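Local atomic coordinates of beta-glucanase (Clostridium thermocellum, PDB entry 3WVJ), a protein that hydrolyses mixed-linkage beta-1,3-1,4-glucans such as lichenan, acting as an endo-glucanase of glycoside hydrolase family 16. Residues L49-E54 with G196-R201; Y149-E152 with Y157-F160. All blocks are in the same frame, centred on the assembly; numbering follows the deposited sequence.

Interactions 1 and 2 lie on opposite sides of the centre of this jellyroll, their own centres 29 Å apart and their nearest atoms about 13 Å apart. Interaction 1 joins a strand to a loop at one end of the fold; interaction 2 is a short-range hairpin, whose sequence falls between the two distant segments of interaction 1. Neither touches the bound bis-tris propane: the side chain of L51 is about 14 Å from it, that of F151 about 12 Å. F151 packs on I108 and I110 of strand 106-113, which carries the EIDIE signature of family 16, so interaction 2 probably backs the strand bearing the family's catalytic acids.

Interaction 1 (L49-E54 with G196-R201); sequences LTLDRE and GRYDGR
L51 and Y198 meet from opposite directions, a leucine methyl approaching the phenol end of the tyrosine. L51 CD2 lies 3.8 Å from Y198 OH and 4.1 Å from Y198 CZ, reaching the ring obliquely. In Y198 the ring carbon CG stands opposite the backbone N (chi1 175°), which extends the ring from the loop toward the strand. The loop then curls back to the phenol, and Y198 OH donates a hydrogen bond of 2.8 Å to R201 O, coming from above that carbonyl's plane (57° out of it) and not along a lone pair. Between these residues the backbone crosses one face of the ring, with G200 N above its centre. The same hydroxyl that bonds to R201 O is the part of Y198 nearest to L51.

In the jellyroll, strand 46-53 runs antiparallel to strands 61-72 and 204-214, and the loop 196-201 leads from the short helix 192-195 into the latter. The contact therefore packs this connection against a strand neighbouring the one it enters. P187 and I89 touch both L51 and Y198, and Y61 adds an edge-to-face ring contact to Y198.

Further along the strand, R53 is bent at chi2 and chi3, bringing its guanidinium edge toward the carbonyl of G200; the modelled approach there is implausibly short, so its detail is doubtful. At the base of this side chain, R53 N makes a weak hydrogen bond of 2.9 Å to D52 OD1. G200 has a positive phi (91°), and at its backbone angles a CB would press against the carbonyl O of D199, which favours glycine.

Interaction 2 (Y149-E152 with Y157-F160); sequences YGFE and YIDF
F151 and E152 run antiparallel to D159 and F160, the two strand axes 4.5 Å apart at closest approach and their directions 156° apart. E152 and D159 form a hydrogen-bonded pair, with E152 N to D159 O at 2.8 Å and D159 N to E152 O at 2.9 Å, the second the straighter. F151 and F160 make the adjoining non-hydrogen-bonded pair, where F151 CA sits 3.0 Å from D159 O in a CA-H...O contact.

The pairing belongs to the beta hairpin of strands 147-154 and 157-162 in the jellyroll. On the face with F151, its CB touches I158 CG2 (3.7 Å) and F160 CD1 (4.0 Å). With CG held between backbone N and carbonyl carbon (chi1 46°), the F151 ring leads away from the partner strand and stacks on Y77; F160 stacks on F122.

Across the face of E152 and D159 the contact is polar. E152 extends to Y157, whose OH donates to E152 OE1 at 2.8 Å from above the carboxylate plane, the carboxylate and ring planes standing 61° apart. E152 OE1 is 4.3 Å from D159 OD2, a like-charge proximity probably eased by salt bridges from R154 to E152 and from K166 and R169 to D159.

Interaction 1 (L49-E54 with G196-R201)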
loop_
_atom_site.group_PDB
_atom_site.type_symbol
_atom_site.label_atom_id
_atom_site.label_comp_id
_atom_site.label_asym_id
_atom_site.label_seq_id
_atom_site.Cartn_x
_atom_site.Cartn_y
_atom_site.Cartn_z
ATOM N N LEU A 49 5.450 7.997 -6.014
ATOM C CA LEU A 49 4.082 8.427 -6.080
ATOM C C LEU A 49 4.048 9.862 -5.624
ATOM O O LEU A 49 4.608 10.192 -4.573
ATOM C CB LEU A 49 3.173 7.597 -5.116
ATOM C CG LEU A 49 3.092 6.101 -5.394
ATOM C CD1 LEU A 49 2.074 5.516 -4.371
ATOM C CD2 LEU A 49 2.595 5.839 -6.800
ATOM N N THR A 50 3.433 10.733 -6.422
ATOM C CA THR A 50 3.429 12.170 -6.104
ATOM C C THR A 50 2.006 12.663 -5.994
ATOM O O THR A 50 1.236 12.555 -6.947
ATOM C CB THR A 50 4.203 13.016 -7.138
ATOM O OG1 THR A 50 5.537 12.504 -7.248
ATOM C CG2 THR A 50 4.284 14.470 -6.691
ATOM N N LEU A 51 1.675 13.146 -4.804
ATOM C CA LEU A 51 0.407 13.785 -4.509
ATOM C C LEU A 51 0.636 15.252 -4.781
ATOM O O LEU A 51 1.603 15.878 -4.292
ATOM C CB LEU A 51 0.075 13.604 -3.071
ATOM C CG LEU A 51 -1.016 14.492 -2.453
ATOM C CD1 LEU A 51 -2.300 14.334 -3.225
ATOM C CD2 LEU A 51 -1.252 14.098 -1.003
ATOM N N ASP A 52 -0.231 15.793 -5.604
ATOM C CA ASP A 52 -0.096 17.146 -6.094
ATOM C C ASP A 52 -1.488 17.693 -6.363
ATOM O O ASP A 52 -2.494 16.943 -6.432
ATOM C CB ASP A 52 0.817 17.187 -7.327
ATOM C CG ASP A 52 1.388 18.579 -7.590
ATOM O OD1 ASP A 52 1.280 19.532 -6.781
ATOM O OD2 ASP A 52 1.945 18.749 -8.663
ATOM N N ARG A 53 -1.571 19.004 -6.424
ATOM C CA ARG A 53 -2.792 19.663 -6.721
ATOM C C ARG A 53 -3.220 19.249 -8.107
ATOM O O ARG A 53 -2.370 18.941 -8.963
ATOM C CB ARG A 53 -2.576 21.175 -6.661
ATOM C CG ARG A 53 -3.867 21.998 -6.613
ATOM C CD ARG A 53 -3.696 23.229 -5.751
ATOM N NE ARG A 53 -3.490 22.783 -4.374
ATOM C CZ ARG A 53 -2.733 23.410 -3.470
ATOM N NH1 ARG A 53 -2.097 24.542 -3.776
ATOM N NH2 ARG A 53 -2.615 22.896 -2.250
ATOM N N GLU A 54 -4.533 19.264 -8.326
ATOM C CA GLU A 54 -5.142 18.857 -9.577
ATOM C C GLU A 54 -5.934 20.015 -10.040
ATOM O O GLU A 54 -6.593 20.608 -9.238
ATOM C CB GLU A 54 -6.095 17.654 -9.352
ATOM C CG GLU A 54 -7.195 17.495 -10.399
ATOM C CD GLU A 54 -6.740 16.704 -11.640
ATOM O OE1 GLU A 54 -5.629 16.939 -12.188
ATOM O OE2 GLU A 54 -7.508 15.806 -12.074
ATOM N N GLY A 196 -5.699 12.896 10.993
ATOM C CA GLY A 196 -5.630 14.380 10.957
ATOM C C GLY A 196 -6.320 14.966 9.723
ATOM O O GLY A 196 -6.653 14.230 8.740
ATOM N N ARG A 197 -6.573 16.267 9.736
ATOM C CA ARG A 197 -7.079 16.901 8.538
ATOM C C ARG A 197 -5.893 17.214 7.600
ATOM O O ARG A 197 -4.844 17.717 8.050
ATOM C CB ARG A 197 -7.784 18.205 8.844
ATOM C CG ARG A 197 -8.775 18.594 7.726
ATOM C CD ARG A 197 -9.226 20.064 7.768
ATOM N NE ARG A 197 -8.235 20.981 7.141
ATOM C CZ ARG A 197 -7.397 21.798 7.802
ATOM N NH1 ARG A 197 -7.432 21.864 9.152
ATOM N NH2 ARG A 197 -6.515 22.576 7.120
ATOM N N TYR A 198 -6.066 16.896 6.312
ATOM C CA TYR A 198 -5.045 17.160 5.312
ATOM C C TYR A 198 -4.901 18.644 5.156
ATOM O O TYR A 198 -5.905 19.327 4.982
ATOM C CB TYR A 198 -5.418 16.522 3.983
ATOM C CG TYR A 198 -4.450 16.857 2.886
ATOM C CD1 TYR A 198 -3.052 16.832 3.107
ATOM C CD2 TYR A 198 -4.921 17.184 1.630
ATOM C CE1 TYR A 198 -2.169 17.156 2.076
ATOM C CE2 TYR A 198 -4.046 17.479 0.593
ATOM C CZ TYR A 198 -2.691 17.444 0.813
ATOM O OH TYR A 198 -1.871 17.723 -0.236
ATOM N N ASP A 199 -3.639 19.085 5.369
ATOM C CA ASP A 199 -2.982 20.394 5.088
ATOM C C ASP A 199 -3.271 21.134 3.768
ATOM O O ASP A 199 -3.344 22.341 3.729
ATOM C CB ASP A 199 -1.454 20.060 4.987
ATOM C CG ASP A 199 -0.642 21.019 5.704
ATOM O OD1 ASP A 199 -1.128 22.143 5.803
ATOM O OD2 ASP A 199 0.488 20.725 6.147
ATOM N N GLY A 200 -3.315 20.392 2.667
ATOM C CA GLY A 200 -3.439 20.964 1.311
ATOM C C GLY A 200 -2.057 21.210 0.725
ATOM O O GLY A 200 -1.920 21.724 -0.380
ATOM N N ARG A 201 -1.039 20.803 1.466
ATOM C CA ARG A 201 0.331 20.995 1.089
ATOM C C ARG A 201 0.812 20.004 0.027
ATOM O O ARG A 201 0.642 18.776 0.156
ATOM C CB ARG A 201 1.157 20.972 2.366
ATOM C CG ARG A 201 2.279 19.965 2.480
ATOM C CD ARG A 201 3.564 20.576 1.995
ATOM N NE ARG A 201 3.524 21.995 2.335
ATOM C CZ ARG A 201 4.326 22.979 1.886
ATOM N NH1 ARG A 201 5.344 22.760 1.051
ATOM N NH2 ARG A 201 4.100 24.222 2.312
#

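Interaction 2 (Y149-E152 with Y157-F160)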
loop_
_atom_site.group_PDB
_atom_site.type_symbol
_atom_site.label_atom_id
_atom_site.label_comp_id
_atom_site.label_asym_id
_atom_site.label_seq_id
_atom_site.Cartn_x
_atom_site.Cartn_y
_atom_site.Cartn_z
ATOM N N TYR A 149 9.220 -3.665 4.863
ATOM C CA TYR A 149 7.979 -3.941 5.614
ATOM C C TYR A 149 7.337 -5.075 4.854
ATOM O O TYR A 149 7.535 -5.214 3.622
ATOM C CB TYR A 149 7.002 -2.761 5.595
ATOM C CG TYR A 149 7.593 -1.466 6.101
ATOM C CD1 TYR A 149 7.552 -1.141 7.466
ATOM C CD2 TYR A 149 8.226 -0.591 5.231
ATOM C CE1 TYR A 149 8.115 0.037 7.934
ATOM C CE2 TYR A 149 8.776 0.563 5.684
ATOM C CZ TYR A 149 8.715 0.878 7.034
ATOM O OH TYR A 149 9.266 2.040 7.475
ATOM N N GLY A 150 6.562 -5.896 5.548
ATOM C CA GLY A 150 6.042 -7.098 4.879
ATOM C C GLY A 150 5.060 -7.830 5.753
ATOM O O GLY A 150 4.938 -7.495 6.930
ATOM N N PHE A 151 4.360 -8.816 5.167
ATOM C CA PHE A 151 3.511 -9.745 5.913
ATOM C C PHE A 151 3.567 -11.138 5.313
ATOM O O PHE A 151 3.626 -11.286 4.071
ATOM C CB PHE A 151 2.074 -9.267 5.966
ATOM C CG PHE A 151 1.525 -8.786 4.652
ATOM C CD1 PHE A 151 0.829 -9.657 3.791
ATOM C CD2 PHE A 151 1.658 -7.448 4.272
ATOM C CE1 PHE A 151 0.290 -9.222 2.587
ATOM C CE2 PHE A 151 1.147 -7.019 3.051
ATOM C CZ PHE A 151 0.458 -7.897 2.202
ATOM N N GLU A 152 3.601 -12.166 6.151
ATOM C CA GLU A 152 3.365 -13.528 5.661
ATOM C C GLU A 152 1.886 -13.742 5.908
ATOM O O GLU A 152 1.417 -13.726 7.052
ATOM C CB GLU A 152 4.189 -14.601 6.354
ATOM C CG GLU A 152 3.990 -15.992 5.691
ATOM C CD GLU A 152 4.419 -17.204 6.529
ATOM O OE1 GLU A 152 4.222 -17.215 7.761
ATOM O OE2 GLU A 152 4.951 -18.190 5.976
ATOM N N TYR A 157 -3.619 -16.788 9.494
ATOM C CA TYR A 157 -2.961 -15.639 10.134
ATOM C C TYR A 157 -2.293 -14.735 9.160
ATOM O O TYR A 157 -2.094 -15.085 7.985
ATOM C CB TYR A 157 -1.940 -16.068 11.235
ATOM C CG TYR A 157 -0.740 -16.805 10.676
ATOM C CD1 TYR A 157 0.373 -16.113 10.200
ATOM C CD2 TYR A 157 -0.734 -18.177 10.599
ATOM C CE1 TYR A 157 1.447 -16.771 9.680
ATOM C CE2 TYR A 157 0.340 -18.853 10.090
ATOM C CZ TYR A 157 1.414 -18.152 9.642
ATOM O OH TYR A 157 2.457 -18.842 9.176
ATOM N N ILE A 158 -1.932 -13.571 9.684
ATOM C CA ILE A 158 -1.092 -12.621 9.006
ATOM C C ILE A 158 -0.007 -12.192 9.996
ATOM O O ILE A 158 -0.294 -11.662 11.038
ATOM C CB ILE A 158 -1.872 -11.384 8.497
ATOM C CG1 ILE A 158 -3.034 -11.804 7.575
ATOM C CG2 ILE A 158 -0.960 -10.545 7.608
ATOM C CD1 ILE A 158 -4.028 -10.687 7.263
ATOM N N ASP A 159 1.240 -12.401 9.627
ATOM C CA ASP A 159 2.345 -11.995 10.450
ATOM C C ASP A 159 3.020 -10.801 9.849
ATOM O O ASP A 159 3.469 -10.889 8.670
ATOM C CB ASP A 159 3.341 -13.151 10.530
ATOM C CG ASP A 159 2.934 -14.165 11.533
ATOM O OD1 ASP A 159 1.979 -13.933 12.337
ATOM O OD2 ASP A 159 3.587 -15.222 11.536
ATOM N N PHE A 160 3.072 -9.699 10.606
ATOM C CA PHE A 160 3.657 -8.436 10.131
ATOM C C PHE A 160 5.161 -8.258 10.487
ATOM O O PHE A 160 5.576 -8.492 11.597
ATOM C CB PHE A 160 2.799 -7.226 10.570
ATOM C CG PHE A 160 1.417 -7.174 9.899
ATOM C CD1 PHE A 160 1.230 -6.522 8.692
ATOM C CD2 PHE A 160 0.294 -7.781 10.490
ATOM C CE1 PHE A 160 -0.034 -6.481 8.059
ATOM C CE2 PHE A 160 -0.964 -7.745 9.870
ATOM C CZ PHE A 160 -1.143 -7.074 8.668
#